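Local structure of uncharacterized protein (4IYK) at residues G31-H45 with A71-Y83. The protein is of unknown function but may bind carbohydrate. Sequence-based numbering, arbitrary orientation.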
ATOM      1  N   GLY A  31       1.214  -0.036   4.154  1.00 26.87           N
ATOM      2  CA  GLY A  31       1.098   1.034   3.173  1.00 26.21           C
ATOM      3  C   GLY A  31       0.178   0.706   2.015  1.00 29.33           C
ATOM      4  O   GLY A  31      -0.017  -0.463   1.675  1.00 29.58           O
ATOM      5  N   SER A  32      -0.393   1.745   1.402  1.00 24.79           N
ATOM      6  CA  SER A  32      -1.303   1.629   0.265  1.00 23.99           C
ATOM      7  C   SER A  32      -1.180   2.896  -0.588  1.00 28.56           C
ATOM      8  O   SER A  32      -0.142   3.554  -0.539  1.00 27.78           O
ATOM      9  CB  SER A  32      -2.738   1.416   0.766  1.00 27.35           C
ATOM     10  OG  SER A  32      -3.643   1.175  -0.298  1.00 34.53           O
ATOM     11  N   ASP A  33      -2.196   3.209  -1.402  1.00 25.80           N
ATOM     12  CA  ASP A  33      -2.250   4.445  -2.175  1.00 25.60           C
ATOM     13  C   ASP A  33      -3.352   5.279  -1.552  1.00 30.16           C
ATOM     14  O   ASP A  33      -4.411   4.716  -1.292  1.00 31.50           O
ATOM     15  CB  ASP A  33      -2.530   4.177  -3.674  1.00 26.97           C
ATOM     16  CG  ASP A  33      -1.467   3.370  -4.371  1.00 32.36           C
ATOM     17  OD1 ASP A  33      -0.505   3.982  -4.886  1.00 31.71           O
ATOM     18  OD2 ASP A  33      -1.644   2.136  -4.492  1.00 30.87           O
HETATM   19  N   MSE A  34      -3.135   6.588  -1.280  1.00 25.92           N
HETATM   20  CA  MSE A  34      -4.189   7.432  -0.662  1.00 24.67           C
HETATM   21  C   MSE A  34      -5.465   7.436  -1.508  1.00 30.23           C
HETATM   22  O   MSE A  34      -6.576   7.321  -0.980  1.00 29.79           O
HETATM   23  CB  MSE A  34      -3.715   8.885  -0.425  1.00 24.10           C
HETATM   24  CG  MSE A  34      -4.583   9.587   0.600  1.00 26.91           C
HETATM   25 SE   MSE A  34      -3.724  11.134   1.377  0.75 26.31          SE
HETATM   26  CE  MSE A  34      -4.851  11.330   2.911  1.00 25.38           C
ATOM     27  N   GLU A  35      -5.289   7.539  -2.826  1.00 28.44           N
ATOM     28  CA  GLU A  35      -6.386   7.483  -3.782  1.00 28.56           C
ATOM     29  C   GLU A  35      -6.348   6.108  -4.454  1.00 33.03           C
ATOM     30  O   GLU A  35      -5.267   5.671  -4.831  1.00 30.82           O
ATOM     31  CB  GLU A  35      -6.234   8.613  -4.801  1.00 29.31           C
ATOM     32  CG  GLU A  35      -7.258   8.581  -5.914  1.00 34.92           C
ATOM     33  CD  GLU A  35      -7.010   9.607  -7.000  1.00 51.75           C
ATOM     34  OE1 GLU A  35      -5.975   9.516  -7.702  1.00 34.41           O
ATOM     35  OE2 GLU A  35      -7.869  10.501  -7.155  1.00 45.60           O
ATOM     36  N   ASN A  36      -7.505   5.420  -4.577  1.00 31.42           N
ATOM     37  CA  ASN A  36      -7.630   4.102  -5.218  1.00 32.05           C
ATOM     38  C   ASN A  36      -6.831   3.029  -4.452  1.00 35.57           C
ATOM     39  O   ASN A  36      -6.206   2.152  -5.045  1.00 35.63           O
ATOM     40  CB  ASN A  36      -7.220   4.165  -6.721  1.00 34.30           C
ATOM     41  CG  ASN A  36      -8.164   5.008  -7.527  1.00 39.84           C
ATOM     42  OD1 ASN A  36      -9.375   4.862  -7.425  1.00 36.27           O
ATOM     43  ND2 ASN A  36      -7.642   5.980  -8.261  1.00 31.47           N
ATOM     44  N   GLY A  37      -6.905   3.105  -3.132  1.00 31.78           N
ATOM     45  CA  GLY A  37      -6.245   2.168  -2.241  1.00 30.63           C
ATOM     46  C   GLY A  37      -7.142   1.926  -1.057  1.00 35.58           C
ATOM     47  O   GLY A  37      -8.366   1.895  -1.209  1.00 35.44           O
ATOM     48  N   ASN A  38      -6.541   1.780   0.127  1.00 32.84           N
ATOM     49  CA  ASN A  38      -7.255   1.569   1.381  1.00 34.39           C
ATOM     50  C   ASN A  38      -8.039   2.802   1.769  1.00 38.31           C
ATOM     51  O   ASN A  38      -7.667   3.919   1.413  1.00 40.10           O
ATOM     52  CB  ASN A  38      -6.268   1.201   2.515  1.00 30.40           C
ATOM     53  CG  ASN A  38      -5.637  -0.166   2.387  1.00 38.52           C
ATOM     54  OD1 ASN A  38      -6.173  -1.063   1.719  1.00 36.23           O
ATOM     55  ND2 ASN A  38      -4.484  -0.368   3.069  1.00 28.46           N
ATOM     56  N   ALA A  39      -9.083   2.607   2.556  1.00 33.54           N
ATOM     57  CA  ALA A  39      -9.913   3.704   3.034  1.00 34.68           C
ATOM     58  C   ALA A  39     -10.694   3.277   4.268  1.00 37.88           C
ATOM     59  O   ALA A  39     -10.998   2.100   4.426  1.00 38.15           O
ATOM     60  CB  ALA A  39     -10.884   4.156   1.930  1.00 36.42           C
ATOM     61  N   ILE A  40     -11.001   4.237   5.131  1.00 33.54           N
ATOM     62  CA  ILE A  40     -11.809   4.042   6.318  1.00 34.75           C
ATOM     63  C   ILE A  40     -13.232   4.501   5.985  1.00 40.34           C
ATOM     64  O   ILE A  40     -13.439   5.699   5.799  1.00 39.60           O
ATOM     65  CB  ILE A  40     -11.226   4.808   7.554  1.00 36.33           C
ATOM     66  CG1 ILE A  40      -9.745   4.456   7.825  1.00 33.66           C
ATOM     67  CG2 ILE A  40     -12.122   4.590   8.791  1.00 36.24           C
ATOM     68  CD1 ILE A  40      -9.096   5.356   8.829  1.00 34.86           C
ATOM     69  N   LYS A  41     -14.200   3.566   5.891  1.00 39.26           N
ATOM     70  CA  LYS A  41     -15.596   3.934   5.636  1.00 42.60           C
ATOM     71  C   LYS A  41     -16.316   3.977   6.977  1.00 48.90           C
ATOM     72  O   LYS A  41     -16.240   3.020   7.748  1.00 48.44           O
ATOM     73  CB  LYS A  41     -16.299   2.983   4.637  1.00 46.43           C
ATOM     74  CG  LYS A  41     -15.770   3.102   3.215  1.00 60.83           C
ATOM     75  CD  LYS A  41     -16.503   2.204   2.227  1.00 74.12           C
ATOM     76  CE  LYS A  41     -15.896   2.331   0.848  1.00 88.09           C
ATOM     77  NZ  LYS A  41     -16.829   1.892  -0.226  1.00 98.79           N
ATOM     78  N   VAL A  42     -16.947   5.104   7.294  1.00 47.28           N
ATOM     79  CA  VAL A  42     -17.630   5.246   8.577  1.00 48.77           C
ATOM     80  C   VAL A  42     -19.102   5.591   8.362  1.00 54.06           C
ATOM     81  O   VAL A  42     -19.474   6.180   7.344  1.00 54.19           O
ATOM     82  CB  VAL A  42     -16.945   6.260   9.548  1.00 52.39           C
ATOM     83  CG1 VAL A  42     -15.502   5.860   9.863  1.00 49.22           C
ATOM     84  CG2 VAL A  42     -16.997   7.684   9.006  1.00 52.79           C
ATOM     85  N   ARG A  43     -19.918   5.215   9.338  1.00 51.57           N
ATOM     86  CA  ARG A  43     -21.343   5.498   9.382  1.00 54.31           C
ATOM     87  C   ARG A  43     -21.697   5.930  10.795  1.00 58.19           C
ATOM     88  O   ARG A  43     -21.550   5.141  11.732  1.00 55.23           O
ATOM     89  CB  ARG A  43     -22.164   4.275   8.934  1.00 57.84           C
ATOM     90  CG  ARG A  43     -23.677   4.527   8.862  1.00 76.34           C
ATOM     91  CD  ARG A  43     -24.440   3.316   8.347  1.00 97.76           C
ATOM     92  NE  ARG A  43     -24.168   3.045   6.931  1.00113.48           N
ATOM     93  CZ  ARG A  43     -24.610   1.979   6.271  1.00133.92           C
ATOM     94  NH1 ARG A  43     -25.350   1.064   6.887  1.00125.82           N
ATOM     95  NH2 ARG A  43     -24.314   1.819   4.987  1.00120.12           N
ATOM     96  N   GLU A  44     -22.140   7.193  10.945  1.00 58.70           N
ATOM     97  CA  GLU A  44     -22.587   7.752  12.224  1.00 61.40           C
ATOM     98  C   GLU A  44     -23.893   7.068  12.631  1.00 69.50           C
ATOM     99  O   GLU A  44     -24.757   6.838  11.774  1.00 70.98           O
ATOM    100  CB  GLU A  44     -22.765   9.290  12.134  1.00 63.82           C
ATOM    101  CG  GLU A  44     -22.925   9.989  13.483  1.00 76.28           C
ATOM    102  CD  GLU A  44     -23.236  11.478  13.484  1.00 96.21           C
ATOM    103  OE1 GLU A  44     -22.792  12.191  12.553  1.00 90.07           O
ATOM    104  OE2 GLU A  44     -23.896  11.940  14.443  1.00 84.93           O
ATOM    105  N   HIS A  45     -24.024   6.721  13.920  1.00 68.00           N
ATOM    106  CA  HIS A  45     -25.227   6.082  14.460  1.00 70.81           C
ATOM    107  C   HIS A  45     -26.428   7.040  14.374  1.00 78.18           C
ATOM    108  O   HIS A  45     -26.241   8.262  14.395  1.00 78.19           O
ATOM    109  CB  HIS A  45     -24.992   5.615  15.907  1.00 71.48           C
ATOM    110  CG  HIS A  45     -24.231   4.327  16.024  1.00 73.03           C
ATOM    111  ND1 HIS A  45     -24.223   3.602  17.203  1.00 75.32           N
ATOM    112  CD2 HIS A  45     -23.478   3.673  15.107  1.00 72.57           C
ATOM    113  CE1 HIS A  45     -23.467   2.542  16.970  1.00 72.80           C
ATOM    114  NE2 HIS A  45     -23.002   2.538  15.722  1.00 71.68           N
ATOM    115  N   ALA A  71     -19.119  11.580  18.098  1.00 58.05           N
ATOM    116  CA  ALA A  71     -20.269  10.676  17.943  1.00 59.37           C
ATOM    117  C   ALA A  71     -19.820   9.216  18.031  1.00 60.69           C
ATOM    118  O   ALA A  71     -18.630   8.952  18.219  1.00 57.89           O
ATOM    119  CB  ALA A  71     -20.938  10.928  16.588  1.00 60.84           C
ATOM    120  N   THR A  72     -20.768   8.273  17.887  1.00 57.29           N
ATOM    121  CA  THR A  72     -20.511   6.829  17.849  1.00 55.97           C
ATOM    122  C   THR A  72     -20.721   6.374  16.399  1.00 59.27           C
ATOM    123  O   THR A  72     -21.702   6.768  15.765  1.00 60.44           O
ATOM    124  CB  THR A  72     -21.390   6.093  18.860  1.00 61.82           C
ATOM    125  OG1 THR A  72     -21.108   6.627  20.152  1.00 63.76           O
ATOM    126  CG2 THR A  72     -21.140   4.589  18.867  1.00 57.38           C
ATOM    127  N   TYR A  73     -19.783   5.573  15.873  1.00 53.19           N
ATOM    128  CA  TYR A  73     -19.793   5.130  14.480  1.00 51.07           C
ATOM    129  C   TYR A  73     -19.672   3.622  14.294  1.00 52.06           C
ATOM    130  O   TYR A  73     -19.214   2.904  15.176  1.00 50.43           O
ATOM    131  CB  TYR A  73     -18.581   5.765  13.739  1.00 49.54           C
ATOM    132  CG  TYR A  73     -18.579   7.274  13.656  1.00 50.63           C
ATOM    133  CD1 TYR A  73     -18.068   8.049  14.693  1.00 52.27           C
ATOM    134  CD2 TYR A  73     -19.019   7.927  12.511  1.00 52.00           C
ATOM    135  CE1 TYR A  73     -18.052   9.443  14.616  1.00 54.30           C
ATOM    136  CE2 TYR A  73     -19.004   9.320  12.418  1.00 53.69           C
ATOM    137  CZ  TYR A  73     -18.516  10.075  13.473  1.00 59.90           C
ATOM    138  OH  TYR A  73     -18.508  11.447  13.391  1.00 59.78           O
ATOM    139  N   ASP A  74     -19.990   3.179  13.085  1.00 49.79           N
ATOM    140  CA  ASP A  74     -19.706   1.851  12.573  1.00 49.69           C
ATOM    141  C   ASP A  74     -18.616   2.038  11.541  1.00 50.70           C
ATOM    142  O   ASP A  74     -18.805   2.839  10.622  1.00 50.31           O
ATOM    143  CB  ASP A  74     -20.947   1.193  11.968  1.00 53.93           C
ATOM    144  CG  ASP A  74     -22.019   0.877  12.987  1.00 67.19           C
ATOM    145  OD1 ASP A  74     -21.665   0.406  14.098  1.00 68.92           O
ATOM    146  OD2 ASP A  74     -23.209   1.114  12.682  1.00 71.00           O
ATOM    147  N   VAL A  75     -17.468   1.368  11.702  1.00 47.05           N
ATOM    148  CA  VAL A  75     -16.329   1.500  10.765  1.00 45.66           C
ATOM    149  C   VAL A  75     -16.311   0.264   9.873  1.00 49.82           C
ATOM    150  O   VAL A  75     -16.558  -0.840  10.350  1.00 49.89           O
ATOM    151  CB  VAL A  75     -14.969   1.731  11.491  1.00 47.53           C
ATOM    152  CG1 VAL A  75     -13.799   1.793  10.510  1.00 45.18           C
ATOM    153  CG2 VAL A  75     -15.001   2.984  12.353  1.00 47.38           C
ATOM    154  N   ARG A  76     -16.015   0.451   8.589  1.00 46.47           N
ATOM    155  CA  ARG A  76     -15.985  -0.630   7.618  1.00 46.74           C
ATOM    156  C   ARG A  76     -14.755  -0.543   6.708  1.00 50.15           C
ATOM    157  O   ARG A  76     -14.470   0.519   6.150  1.00 50.70           O
ATOM    158  CB  ARG A  76     -17.268  -0.560   6.781  1.00 48.89           C
ATOM    159  CG  ARG A  76     -17.507  -1.721   5.851  1.00 60.51           C
ATOM    160  CD  ARG A  76     -18.831  -1.547   5.132  1.00 68.15           C
ATOM    161  NE  ARG A  76     -19.977  -1.814   6.007  1.00 77.70           N
ATOM    162  CZ  ARG A  76     -20.541  -3.009   6.155  1.00 93.77           C
ATOM    163  NH1 ARG A  76     -20.065  -4.061   5.498  1.00 89.64           N
ATOM    164  NH2 ARG A  76     -21.588  -3.162   6.960  1.00 69.23           N
ATOM    165  N   PHE A  77     -14.063  -1.676   6.519  1.00 44.73           N
ATOM    166  CA  PHE A  77     -12.944  -1.806   5.586  1.00 41.62           C
ATOM    167  C   PHE A  77     -13.323  -2.772   4.498  1.00 46.67           C
ATOM    168  O   PHE A  77     -13.750  -3.890   4.796  1.00 47.20           O
ATOM    169  CB  PHE A  77     -11.673  -2.281   6.282  1.00 41.16           C
ATOM    170  CG  PHE A  77     -11.110  -1.284   7.251  1.00 40.88           C
ATOM    171  CD1 PHE A  77     -10.340  -0.209   6.801  1.00 40.80           C
ATOM    172  CD2 PHE A  77     -11.359  -1.398   8.609  1.00 42.11           C
ATOM    173  CE1 PHE A  77      -9.822   0.720   7.699  1.00 40.53           C
ATOM    174  CE2 PHE A  77     -10.839  -0.463   9.505  1.00 43.76           C
ATOM    175  CZ  PHE A  77     -10.075   0.587   9.046  1.00 39.45           C
ATOM    176  N   GLU A  78     -13.217  -2.335   3.240  1.00 44.13           N
ATOM    177  CA  GLU A  78     -13.517  -3.144   2.062  1.00 45.15           C
ATOM    178  C   GLU A  78     -12.688  -2.684   0.867  1.00 46.35           C
ATOM    179  O   GLU A  78     -12.251  -1.535   0.833  1.00 42.47           O
ATOM    180  CB  GLU A  78     -15.012  -3.108   1.715  1.00 49.45           C
ATOM    181  CG  GLU A  78     -15.620  -1.719   1.547  1.00 61.98           C
ATOM    182  CD  GLU A  78     -17.107  -1.681   1.237  1.00 82.66           C
ATOM    183  OE1 GLU A  78     -17.831  -2.644   1.584  1.00 77.46           O
ATOM    184  OE2 GLU A  78     -17.556  -0.659   0.671  1.00 77.26           O
ATOM    185  N   ASN A  79     -12.488  -3.593  -0.106  1.00 44.40           N
ATOM    186  CA  ASN A  79     -11.783  -3.390  -1.375  1.00 44.56           C
ATOM    187  C   ASN A  79     -10.385  -2.773  -1.201  1.00 46.78           C
ATOM    188  O   ASN A  79      -9.979  -1.895  -1.961  1.00 47.31           O
ATOM    189  CB  ASN A  79     -12.635  -2.553  -2.325  1.00 44.73           C
ATOM    190  CG  ASN A  79     -13.924  -3.241  -2.676  1.00 49.30           C
ATOM    191  OD1 ASN A  79     -13.946  -4.375  -3.152  1.00 51.02           O
ATOM    192  ND2 ASN A  79     -15.023  -2.611  -2.364  1.00 39.32           N
ATOM    193  N   GLY A  80      -9.671  -3.239  -0.183  1.00 40.45           N
ATOM    194  CA  GLY A  80      -8.340  -2.753   0.129  1.00 35.89           C
ATOM    195  C   GLY A  80      -7.278  -3.766  -0.196  1.00 36.85           C
ATOM    196  O   GLY A  80      -7.445  -4.584  -1.100  1.00 38.01           O
ATOM    197  N   ASN A  81      -6.180  -3.716   0.541  1.00 32.97           N
ATOM    198  CA  ASN A  81      -5.066  -4.653   0.376  1.00 32.43           C
ATOM    199  C   ASN A  81      -4.896  -5.524   1.645  1.00 35.90           C
ATOM    200  O   ASN A  81      -3.849  -6.148   1.854  1.00 34.50           O
ATOM    201  CB  ASN A  81      -3.777  -3.913   0.008  1.00 25.42           C
ATOM    202  CG  ASN A  81      -3.205  -3.004   1.064  1.00 35.95           C
ATOM    203  OD1 ASN A  81      -3.623  -3.019   2.246  1.00 30.50           O
ATOM    204  ND2 ASN A  81      -2.141  -2.284   0.672  1.00 29.27           N
ATOM    205  N   PHE A  82      -5.947  -5.565   2.477  1.00 31.46           N
ATOM    206  CA  PHE A  82      -5.976  -6.402   3.654  1.00 32.05           C
ATOM    207  C   PHE A  82      -7.366  -6.982   3.777  1.00 39.23           C
ATOM    208  O   PHE A  82      -8.304  -6.456   3.160  1.00 37.30           O
ATOM    209  CB  PHE A  82      -5.529  -5.657   4.927  1.00 32.08           C
ATOM    210  CG  PHE A  82      -6.278  -4.400   5.287  1.00 31.84           C
ATOM    211  CD1 PHE A  82      -7.479  -4.463   5.997  1.00 35.16           C
ATOM    212  CD2 PHE A  82      -5.737  -3.148   5.014  1.00 31.37           C
ATOM    213  CE1 PHE A  82      -8.160  -3.299   6.349  1.00 35.06           C
ATOM    214  CE2 PHE A  82      -6.417  -1.982   5.370  1.00 33.19           C
ATOM    215  CZ  PHE A  82      -7.617  -2.064   6.048  1.00 32.26           C
ATOM    216  N   TYR A  83      -7.495  -8.088   4.530  1.00 39.01           N
ATOM    217  CA  TYR A  83      -8.787  -8.765   4.700  1.00 40.13           C
ATOM    218  C   TYR A  83      -9.822  -7.823   5.330  1.00 43.57           C
ATOM    219  O   TYR A  83      -9.519  -7.138   6.324  1.00 40.36           O
ATOM    220  CB  TYR A  83      -8.664 -10.074   5.513  1.00 41.43           C
ATOM    221  CG  TYR A  83      -8.156 -11.232   4.680  1.00 41.23           C
ATOM    222  CD1 TYR A  83      -6.789 -11.456   4.519  1.00 41.65           C
ATOM    223  CD2 TYR A  83      -9.038 -12.072   4.009  1.00 42.35           C
ATOM    224  CE1 TYR A  83      -6.317 -12.525   3.762  1.00 40.66           C
ATOM    225  CE2 TYR A  83      -8.576 -13.132   3.229  1.00 44.20           C
ATOM    226  CZ  TYR A  83      -7.211 -13.326   3.075  1.00 45.54           C
ATOM    227  OH  TYR A  83      -6.743 -14.370   2.317  1.00 48.54           O
TER
HETATM  228  O   HOH W   1     -10.531   0.292  -0.517  1.00 45.99           O
HETATM  229  O   HOH W   2      -9.984  -0.466   2.415  1.00 39.71           O
HETATM  230  O   HOH W   3     -12.960   0.807   3.179  1.00 49.74           O
HETATM  231  O   HOH W   4     -14.819  -0.265  -1.455  1.00 49.86           O
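Asn38 and Asn81 cross at about a right angle, their amide planes 84° apart, and are joined by two hydrogen bonds, one to the backbone and one between side chains. Asn38 OD1 takes the backbone N of Asn81 in its carbonyl plane at 2.9 Å, while Asn38 ND2 reaches Asn81 OD1 from above the carbonyl plane, also at 2.9 Å. The same ND2 rests at the edge of the Phe82 ring, 3.4 Å from CE2. Asn81 ND2 is shared between Gly31 O and His215 O, which links the turn to the second domain. With an alanine at Asn38, Asn81 N and OD1 would probably lose these partners, leaving the Asn81 side chain held through ND2 alone. Farther along, waters bridge Ala39 to Glu78 where direct pairing lapses. Lys41, extended beyond CG, runs across Glu78, and its NZ forms a salt bridge to the anti lone pair of OE2 at 2.8 Å. Val42 and Val75 lie side by side on one face of the sheet, CG1 to CG2 at 3.8 Å; near the turn, Ile40 CG1 lies alongside Phe77 CE1. At the far end His45 CG stands anti to its carbonyl carbon (chi1 -79°), laying the ring under Thr72 CG2 in a CH-pi contact, with NE2 donating to Asp74 OD1 at 3.0 Å from above the carboxylate plane. Backbone bonds pair Lys41 with Arg76 and Arg43 with Asp74, joining the two central antiparallel strands of a four-stranded sheet, consistent with the transthyretin-like fold of the N-terminal domain.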